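L-talarate/galactarate dehydratase (Salmonella typhimurium, PDB 2PP0) catalyses the magnesium-dependent dehydration of L-talarate and galactarate to 5-keto-4-deoxy-D-glucarate, and also epimerises L-talarate to galactarate. Local coordinates at residues Phe78-Arg83 against Ala326-Met331; Asn166-Phe171 against Glu348-Leu353. All coordinates share one frame; numbering follows the deposited sequence.

In the fold
Both contacts are buried and both reach the active site, but they join different parts of the fold. Contact 1 crosses between domains: a strand end of the N-terminal sheet meets the loop that follows barrel strand 324-325. Contact 2 lies within the barrel domain and pairs the ends of strands 161-166 and 346-349. Its outer end reaches the second subunit. Contact 1 relies on rings and a lysine, with glycerol bridging its polar tips. Contact 2 relies on hydrogen bonds to two carboxylates, a histidine and a backbone carbonyl. The two touch directly, since Glu348 OE1 probably accepts a hydrogen bond from Phe329 N, and Lys82 packs on Trp352.

Contact 1 of 2, residues Phe78-Arg83 against Ala326-Met331; sequences FSYSKR and APHFAM. With GOL (glycerol), chain E.
Tyr80 and Phe329 meet where the N-terminal capping domain of the enolase superfamily covers the C-terminal ends of the barrel strands. Phe329 turns its edge to the face of Tyr80 in a T-shaped pair, centroids 5.0 Å apart and planes at 68°. Its CD2 touches Tyr80 CE2 at 3.7 Å. Phe329 CG stands opposite its own backbone N (chi1 -163°), and the ring reaches the capping strand. Lys82, extended beyond CG, covers a face of the same ring. Its NZ lies 3.5 Å from the Phe329 centroid, nearly on the normal, in a cation-pi contact. Phe350 takes a second cation-pi contact with this lysine. These rings form the tight part.

Beside it, His328, an active-site proton donor/acceptor, turns its edge to Tyr80 OH. Tyr80 OH and His328 ND1 both hydrogen-bond to Asp301 OD2, a shared carboxylate that positions the imidazole and is thought to raise its basicity. Between the two segments the packing is slacker at Phe78, where CZ is 4.4 Å from Ala330 CB. The side facing the substrate pocket holds partly exposed Lys82 and a glycerol, probably from the crystallisation liquor. Lys197, Asp46 and Asn228 also bind it. Glycerol O1 takes a very short hydrogen bond from Lys82 NZ, 2.5 Å, and shares another with His328 NE2 at 2.9 Å.

Contact 2 of 2, residues Asn166-Phe171 against Glu348-Leu353; sequences NTSGGF and EHFEWL
Thr167 OG1 donates a 2.8 Å hydrogen bond to Glu348 OE2, a carboxylate of the substrate site. The bond uses the anti lone pair of OE2. The same oxygen forms a salt bridge with Lys195, while OE1 is bonded to Phe329 N. The carboxylate is therefore gripped through both oxygens. The other branch of Thr167, CG2, packs on Phe350 CZ at 3.5 Å.

Along the backbone, Thr167 N bonds to His349 O in a nearly straight bond, 3.2 Å long. This continues the parallel bridge between Asn166 and His349, whose side chains lie on one face of the sheet. There Asn166 ND2 donates a bent hydrogen bond (3.0 Å, 136°) to His349 ND1. The amide and imidazole planes are 37° apart, and each partner is tilted from the other's plane. Ser168 OG gives a 2.6 Å hydrogen bond to Glu351 OE1 on its syn side, but somewhat out of the carboxylate plane. Glu351 CG sits between N and the carbonyl carbon (chi1 63°), and the chain bends at chi2 to bring the carboxylate to the serine.

Further out, the turn contains an Asx motif: Asn166 OD1 accepts from Gly169 N at 2.8 Å, in the carbonyl plane. Gly170 N also bonds to Thr167 O. Beyond the turn, Phe171 CZ touches Phe350 CE2 at 3.9 Å, the two rings meeting at their edges. Phe350 CD2 in turn lies over one face of Trp352. In the second subunit, Tyr12 stacks on His349 and Thr11 N bonds to Glu351 OE2. Within the chain, strand 194-197 lies against Thr167 and Phe171, helix 176-188 follows the turn, and Trp352 reaches strands 28-40 and 57-69 of the N-terminal sheet.

Contact 1 of 2, residues Phe78-Arg83 against Ala326-Met331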
ATOM      1  N   PHE B  78      -3.808 -17.152  -9.940  1.00 29.01           N
ATOM      2  CA  PHE B  78      -2.988 -18.339 -10.139  1.00 29.13           C
ATOM      3  C   PHE B  78      -1.522 -18.131  -9.801  1.00 28.34           C
ATOM      4  O   PHE B  78      -1.049 -17.000  -9.675  1.00 26.92           O
ATOM      5  CB  PHE B  78      -3.091 -18.799 -11.599  1.00 29.62           C
ATOM      6  CG  PHE B  78      -2.409 -17.875 -12.577  1.00 31.19           C
ATOM      7  CD1 PHE B  78      -1.048 -18.007 -12.850  1.00 30.94           C
ATOM      8  CD2 PHE B  78      -3.121 -16.849 -13.201  1.00 31.52           C
ATOM      9  CE1 PHE B  78      -0.403 -17.130 -13.729  1.00 33.34           C
ATOM     10  CE2 PHE B  78      -2.488 -15.966 -14.079  1.00 32.66           C
ATOM     11  CZ  PHE B  78      -1.128 -16.105 -14.345  1.00 34.46           C
ATOM     12  N   SER B  79      -0.818 -19.247  -9.644  1.00 28.66           N
ATOM     13  CA  SER B  79       0.618 -19.245  -9.396  1.00 29.70           C
ATOM     14  C   SER B  79       1.135 -20.315 -10.354  1.00 30.71           C
ATOM     15  O   SER B  79       0.346 -20.949 -11.064  1.00 28.13           O
ATOM     16  CB  SER B  79       0.956 -19.585  -7.933  1.00 32.22           C
ATOM     17  OG  SER B  79       0.564 -20.893  -7.574  1.00 36.30           O
ATOM     18  N   TYR B  80       2.441 -20.521 -10.402  1.00 29.92           N
ATOM     19  CA  TYR B  80       2.965 -21.503 -11.334  1.00 30.14           C
ATOM     20  C   TYR B  80       4.281 -22.062 -10.841  1.00 30.93           C
ATOM     21  O   TYR B  80       4.827 -21.611  -9.839  1.00 29.12           O
ATOM     22  CB  TYR B  80       3.206 -20.840 -12.688  1.00 30.51           C
ATOM     23  CG  TYR B  80       4.433 -19.947 -12.682  1.00 33.18           C
ATOM     24  CD1 TYR B  80       5.685 -20.441 -13.062  1.00 33.60           C
ATOM     25  CD2 TYR B  80       4.361 -18.634 -12.219  1.00 32.34           C
ATOM     26  CE1 TYR B  80       6.831 -19.650 -12.975  1.00 34.35           C
ATOM     27  CE2 TYR B  80       5.501 -17.838 -12.129  1.00 34.29           C
ATOM     28  CZ  TYR B  80       6.731 -18.352 -12.507  1.00 34.94           C
ATOM     29  OH  TYR B  80       7.864 -17.568 -12.405  1.00 36.33           O
ATOM     30  N   SER B  81       4.785 -23.047 -11.568  1.00 31.35           N
ATOM     31  CA  SER B  81       6.073 -23.636 -11.253  1.00 32.73           C
ATOM     32  C   SER B  81       6.680 -24.132 -12.548  1.00 32.44           C
ATOM     33  O   SER B  81       6.009 -24.785 -13.346  1.00 32.96           O
ATOM     34  CB  SER B  81       5.933 -24.799 -10.271  1.00 33.07           C
ATOM     35  OG  SER B  81       7.217 -25.320  -9.948  1.00 33.44           O
ATOM     36  N   LYS B  82       7.935 -23.772 -12.783  1.00 32.08           N
ATOM     37  CA  LYS B  82       8.636 -24.233 -13.967  1.00 32.79           C
ATOM     38  C   LYS B  82       9.597 -25.277 -13.420  1.00 32.89           C
ATOM     39  O   LYS B  82      10.584 -24.948 -12.768  1.00 33.33           O
ATOM     40  CB  LYS B  82       9.362 -23.072 -14.653  1.00 31.82           C
ATOM     41  CG  LYS B  82       8.374 -22.108 -15.301  1.00 33.58           C
ATOM     42  CD  LYS B  82       9.021 -20.976 -16.065  1.00 35.03           C
ATOM     43  CE  LYS B  82       7.920 -20.049 -16.599  1.00 37.60           C
ATOM     44  NZ  LYS B  82       8.420 -18.942 -17.459  1.00 38.95           N
ATOM     45  N   ARG B  83       9.257 -26.537 -13.675  1.00 32.53           N
ATOM     46  CA  ARG B  83       9.988 -27.708 -13.205  1.00 32.25           C
ATOM     47  C   ARG B  83       9.370 -28.073 -11.853  1.00 33.02           C
ATOM     48  O   ARG B  83       8.297 -27.572 -11.517  1.00 33.22           O
ATOM     49  CB  ARG B  83      11.496 -27.430 -13.087  1.00 31.36           C
ATOM     50  CG  ARG B  83      12.145 -27.158 -14.438  1.00 32.15           C
ATOM     51  CD  ARG B  83      13.658 -27.083 -14.362  1.00 33.56           C
ATOM     52  NE  ARG B  83      14.248 -26.894 -15.687  1.00 32.30           N
ATOM     53  CZ  ARG B  83      14.219 -25.756 -16.377  1.00 36.37           C
ATOM     54  NH1 ARG B  83      13.626 -24.673 -15.875  1.00 34.88           N
ATOM     55  NH2 ARG B  83      14.777 -25.701 -17.583  1.00 35.25           N
ATOM     56  N   ALA B 326      10.722  -4.168 -13.278  1.00 29.89           N
ATOM     57  CA  ALA B 326      10.562  -4.994 -14.469  1.00 28.66           C
ATOM     58  C   ALA B 326      10.177  -6.388 -13.983  1.00 30.34           C
ATOM     59  O   ALA B 326      11.031  -7.280 -13.868  1.00 31.69           O
ATOM     60  CB  ALA B 326      11.856  -5.043 -15.273  1.00 28.91           C
ATOM     61  N   PRO B 327       8.880  -6.589 -13.684  1.00 29.17           N
ATOM     62  CA  PRO B 327       8.339  -7.865 -13.201  1.00 29.77           C
ATOM     63  C   PRO B 327       8.655  -9.021 -14.146  1.00 30.60           C
ATOM     64  O   PRO B 327       8.791  -8.839 -15.360  1.00 28.94           O
ATOM     65  CB  PRO B 327       6.834  -7.604 -13.117  1.00 28.26           C
ATOM     66  CG  PRO B 327       6.736  -6.116 -12.945  1.00 27.80           C
ATOM     67  CD  PRO B 327       7.797  -5.608 -13.887  1.00 27.46           C
ATOM     68  N   HIS B 328       8.760 -10.217 -13.585  1.00 31.81           N
ATOM     69  CA  HIS B 328       9.069 -11.388 -14.389  1.00 32.52           C
ATOM     70  C   HIS B 328       7.850 -12.234 -14.735  1.00 33.06           C
ATOM     71  O   HIS B 328       7.032 -12.544 -13.865  1.00 32.56           O
ATOM     72  CB  HIS B 328      10.103 -12.252 -13.661  1.00 31.51           C
ATOM     73  CG  HIS B 328      10.221 -13.640 -14.204  1.00 30.59           C
ATOM     74  ND1 HIS B 328       9.502 -14.701 -13.695  1.00 32.44           N
ATOM     75  CD2 HIS B 328      10.950 -14.138 -15.229  1.00 31.45           C
ATOM     76  CE1 HIS B 328       9.785 -15.793 -14.384  1.00 30.71           C
ATOM     77  NE2 HIS B 328      10.660 -15.477 -15.321  1.00 29.92           N
ATOM     78  N   PHE B 329       7.729 -12.587 -16.013  1.00 34.13           N
ATOM     79  CA  PHE B 329       6.645 -13.455 -16.471  1.00 35.64           C
ATOM     80  C   PHE B 329       5.258 -12.904 -16.131  1.00 35.58           C
ATOM     81  O   PHE B 329       5.076 -11.694 -15.989  1.00 37.33           O
ATOM     82  CB  PHE B 329       6.850 -14.840 -15.831  1.00 38.00           C
ATOM     83  CG  PHE B 329       6.087 -15.965 -16.489  1.00 38.34           C
ATOM     84  CD1 PHE B 329       6.101 -16.132 -17.870  1.00 40.61           C
ATOM     85  CD2 PHE B 329       5.421 -16.908 -15.709  1.00 39.56           C
ATOM     86  CE1 PHE B 329       5.466 -17.230 -18.465  1.00 40.34           C
ATOM     87  CE2 PHE B 329       4.787 -18.006 -16.290  1.00 39.90           C
ATOM     88  CZ  PHE B 329       4.810 -18.168 -17.671  1.00 39.44           C
ATOM     89  N   ALA B 330       4.292 -13.813 -16.027  1.00 35.78           N
ATOM     90  CA  ALA B 330       2.898 -13.515 -15.700  1.00 35.74           C
ATOM     91  C   ALA B 330       2.423 -12.097 -16.037  1.00 35.98           C
ATOM     92  O   ALA B 330       1.945 -11.378 -15.157  1.00 34.01           O
ATOM     93  CB  ALA B 330       2.655 -13.806 -14.220  1.00 35.08           C
ATOM     94  N   MET B 331       2.534 -11.704 -17.306  1.00 34.82           N
ATOM     95  CA  MET B 331       2.109 -10.366 -17.711  1.00 35.00           C
ATOM     96  C   MET B 331       0.624 -10.130 -17.437  1.00 34.97           C
ATOM     97  O   MET B 331       0.189  -8.987 -17.266  1.00 33.60           O
ATOM     98  CB  MET B 331       2.431 -10.113 -19.199  1.00 33.66           C
ATOM     99  CG  MET B 331       1.878 -11.139 -20.183  1.00 32.96           C
ATOM    100  SD  MET B 331       2.349 -10.798 -21.909  1.00 27.30           S
ATOM    101  CE  MET B 331       1.085 -11.745 -22.760  1.00 33.15           C
TER
HETATM  102  C1  GOL E 602      11.848 -18.665 -17.118  1.00 42.24           C
HETATM  103  O1  GOL E 602      10.659 -17.938 -16.820  1.00 41.26           O
HETATM  104  C2  GOL E 602      12.872 -17.732 -17.762  1.00 42.55           C
HETATM  105  O2  GOL E 602      13.442 -16.870 -16.767  1.00 44.23           O
HETATM  106  C3  GOL E 602      13.961 -18.571 -18.429  1.00 42.66           C
HETATM  107  O3  GOL E 602      15.183 -17.832 -18.510  1.00 45.65           O

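Contact 2 of 2, residues Asn166-Phe171 against Glu348-Leu353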
ATOM      1  N   ASN B 166       9.979  -8.738 -25.620  1.00 33.86           N
ATOM      2  CA  ASN B 166       9.742 -10.172 -25.748  1.00 34.13           C
ATOM      3  C   ASN B 166      10.944 -11.001 -25.304  1.00 34.89           C
ATOM      4  O   ASN B 166      12.091 -10.614 -25.524  1.00 34.50           O
ATOM      5  CB  ASN B 166       9.380 -10.548 -27.187  1.00 35.35           C
ATOM      6  CG  ASN B 166       9.341 -12.059 -27.397  1.00 37.09           C
ATOM      7  OD1 ASN B 166      10.377 -12.700 -27.565  1.00 36.79           O
ATOM      8  ND2 ASN B 166       8.146 -12.631 -27.366  1.00 38.65           N
ATOM      9  N   THR B 167      10.658 -12.143 -24.681  1.00 35.71           N
ATOM     10  CA  THR B 167      11.686 -13.062 -24.187  1.00 36.18           C
ATOM     11  C   THR B 167      11.613 -14.406 -24.913  1.00 36.88           C
ATOM     12  O   THR B 167      12.642 -15.032 -25.182  1.00 37.68           O
ATOM     13  CB  THR B 167      11.512 -13.313 -22.671  1.00 36.01           C
ATOM     14  OG1 THR B 167      11.832 -12.116 -21.953  1.00 35.78           O
ATOM     15  CG2 THR B 167      12.420 -14.445 -22.195  1.00 34.63           C
ATOM     16  N   SER B 168      10.390 -14.834 -25.222  1.00 37.12           N
ATOM     17  CA  SER B 168      10.129 -16.097 -25.908  1.00 37.74           C
ATOM     18  C   SER B 168      11.018 -16.391 -27.112  1.00 38.56           C
ATOM     19  O   SER B 168      11.465 -17.526 -27.297  1.00 39.44           O
ATOM     20  CB  SER B 168       8.669 -16.150 -26.368  1.00 39.04           C
ATOM     21  OG  SER B 168       7.787 -16.218 -25.265  1.00 43.94           O
ATOM     22  N   GLY B 169      11.270 -15.377 -27.935  1.00 37.55           N
ATOM     23  CA  GLY B 169      12.079 -15.589 -29.123  1.00 38.43           C
ATOM     24  C   GLY B 169      13.577 -15.381 -28.991  1.00 39.75           C
ATOM     25  O   GLY B 169      14.274 -15.277 -30.004  1.00 40.47           O
ATOM     26  N   GLY B 170      14.084 -15.328 -27.764  1.00 39.10           N
ATOM     27  CA  GLY B 170      15.511 -15.121 -27.582  1.00 38.98           C
ATOM     28  C   GLY B 170      16.219 -16.167 -26.739  1.00 38.28           C
ATOM     29  O   GLY B 170      17.265 -15.879 -26.158  1.00 38.95           O
ATOM     30  N   PHE B 171      15.662 -17.374 -26.677  1.00 38.23           N
ATOM     31  CA  PHE B 171      16.248 -18.459 -25.885  1.00 38.66           C
ATOM     32  C   PHE B 171      17.452 -19.138 -26.542  1.00 39.42           C
ATOM     33  O   PHE B 171      17.637 -19.065 -27.761  1.00 38.97           O
ATOM     34  CB  PHE B 171      15.166 -19.489 -25.548  1.00 37.43           C
ATOM     35  CG  PHE B 171      14.326 -19.116 -24.352  1.00 37.76           C
ATOM     36  CD1 PHE B 171      14.726 -19.475 -23.067  1.00 37.52           C
ATOM     37  CD2 PHE B 171      13.134 -18.408 -24.508  1.00 38.88           C
ATOM     38  CE1 PHE B 171      13.949 -19.140 -21.950  1.00 37.59           C
ATOM     39  CE2 PHE B 171      12.348 -18.064 -23.399  1.00 38.06           C
ATOM     40  CZ  PHE B 171      12.757 -18.432 -22.118  1.00 38.12           C
ATOM     41  N   GLU B 348       7.361  -7.979 -19.393  1.00 32.70           N
ATOM     42  CA  GLU B 348       7.955  -9.089 -20.126  1.00 33.05           C
ATOM     43  C   GLU B 348       6.902  -9.932 -20.825  1.00 34.15           C
ATOM     44  O   GLU B 348       5.903 -10.335 -20.226  1.00 34.08           O
ATOM     45  CB  GLU B 348       8.776  -9.948 -19.157  1.00 35.29           C
ATOM     46  CG  GLU B 348       9.294 -11.254 -19.734  1.00 33.81           C
ATOM     47  CD  GLU B 348      10.243 -11.963 -18.785  1.00 36.08           C
ATOM     48  OE1 GLU B 348       9.944 -12.012 -17.565  1.00 34.83           O
ATOM     49  OE2 GLU B 348      11.283 -12.473 -19.264  1.00 32.97           O
ATOM     50  N   HIS B 349       7.128 -10.208 -22.102  1.00 35.38           N
ATOM     51  CA  HIS B 349       6.165 -10.987 -22.866  1.00 36.60           C
ATOM     52  C   HIS B 349       6.539 -12.425 -23.205  1.00 36.45           C
ATOM     53  O   HIS B 349       7.665 -12.717 -23.617  1.00 35.93           O
ATOM     54  CB  HIS B 349       5.817 -10.246 -24.164  1.00 36.93           C
ATOM     55  CG  HIS B 349       5.033 -11.071 -25.138  1.00 38.44           C
ATOM     56  ND1 HIS B 349       5.600 -12.092 -25.873  1.00 38.26           N
ATOM     57  CD2 HIS B 349       3.725 -11.037 -25.488  1.00 37.84           C
ATOM     58  CE1 HIS B 349       4.674 -12.652 -26.632  1.00 38.95           C
ATOM     59  NE2 HIS B 349       3.528 -12.031 -26.417  1.00 39.30           N
ATOM     60  N   PHE B 350       5.555 -13.300 -23.016  1.00 36.68           N
ATOM     61  CA  PHE B 350       5.610 -14.725 -23.328  1.00 37.31           C
ATOM     62  C   PHE B 350       4.196 -14.984 -23.855  1.00 37.36           C
ATOM     63  O   PHE B 350       3.242 -14.354 -23.394  1.00 35.96           O
ATOM     64  CB  PHE B 350       5.796 -15.595 -22.078  1.00 39.23           C
ATOM     65  CG  PHE B 350       7.195 -15.621 -21.531  1.00 42.31           C
ATOM     66  CD1 PHE B 350       7.665 -14.592 -20.723  1.00 42.72           C
ATOM     67  CD2 PHE B 350       8.025 -16.715 -21.773  1.00 44.05           C
ATOM     68  CE1 PHE B 350       8.937 -14.655 -20.158  1.00 44.55           C
ATOM     69  CE2 PHE B 350       9.299 -16.783 -21.212  1.00 44.11           C
ATOM     70  CZ  PHE B 350       9.753 -15.752 -20.402  1.00 44.24           C
ATOM     71  N   GLU B 351       4.048 -15.901 -24.803  1.00 37.02           N
ATOM     72  CA  GLU B 351       2.723 -16.213 -25.333  1.00 38.02           C
ATOM     73  C   GLU B 351       2.207 -17.478 -24.652  1.00 37.55           C
ATOM     74  O   GLU B 351       1.041 -17.853 -24.796  1.00 37.76           O
ATOM     75  CB  GLU B 351       2.793 -16.446 -26.847  1.00 38.44           C
ATOM     76  CG  GLU B 351       3.649 -17.642 -27.254  1.00 40.01           C
ATOM     77  CD  GLU B 351       5.103 -17.279 -27.519  1.00 39.76           C
ATOM     78  OE1 GLU B 351       5.697 -16.525 -26.720  1.00 38.77           O
ATOM     79  OE2 GLU B 351       5.655 -17.760 -28.530  1.00 40.37           O
ATOM     80  N   TRP B 352       3.090 -18.119 -23.897  1.00 35.66           N
ATOM     81  CA  TRP B 352       2.794 -19.362 -23.200  1.00 34.79           C
ATOM     82  C   TRP B 352       1.434 -19.475 -22.530  1.00 33.94           C
ATOM     83  O   TRP B 352       0.750 -20.485 -22.679  1.00 32.70           O
ATOM     84  CB  TRP B 352       3.877 -19.631 -22.153  1.00 35.90           C
ATOM     85  CG  TRP B 352       5.258 -19.779 -22.721  1.00 36.13           C
ATOM     86  CD1 TRP B 352       5.628 -19.689 -24.035  1.00 36.77           C
ATOM     87  CD2 TRP B 352       6.457 -20.033 -21.983  1.00 36.34           C
ATOM     88  NE1 TRP B 352       6.986 -19.871 -24.160  1.00 37.07           N
ATOM     89  CE2 TRP B 352       7.519 -20.084 -22.914  1.00 36.06           C
ATOM     90  CE3 TRP B 352       6.738 -20.224 -20.624  1.00 36.33           C
ATOM     91  CZ2 TRP B 352       8.840 -20.316 -22.530  1.00 36.63           C
ATOM     92  CZ3 TRP B 352       8.051 -20.454 -20.240  1.00 36.32           C
ATOM     93  CH2 TRP B 352       9.087 -20.498 -21.192  1.00 36.05           C
ATOM     94  N   LEU B 353       1.045 -18.446 -21.786  1.00 33.23           N
ATOM     95  CA  LEU B 353      -0.224 -18.477 -21.068  1.00 34.30           C
ATOM     96  C   LEU B 353      -1.450 -18.035 -21.866  1.00 34.76           C
ATOM     97  O   LEU B 353      -2.574 -18.182 -21.394  1.00 35.54           O
ATOM     98  CB  LEU B 353      -0.114 -17.631 -19.792  1.00 34.05           C
ATOM     99  CG  LEU B 353       1.087 -17.951 -18.889  1.00 34.84           C
ATOM    100  CD1 LEU B 353       1.013 -17.114 -17.616  1.00 34.45           C
ATOM    101  CD2 LEU B 353       1.104 -19.440 -18.543  1.00 33.43           C
TER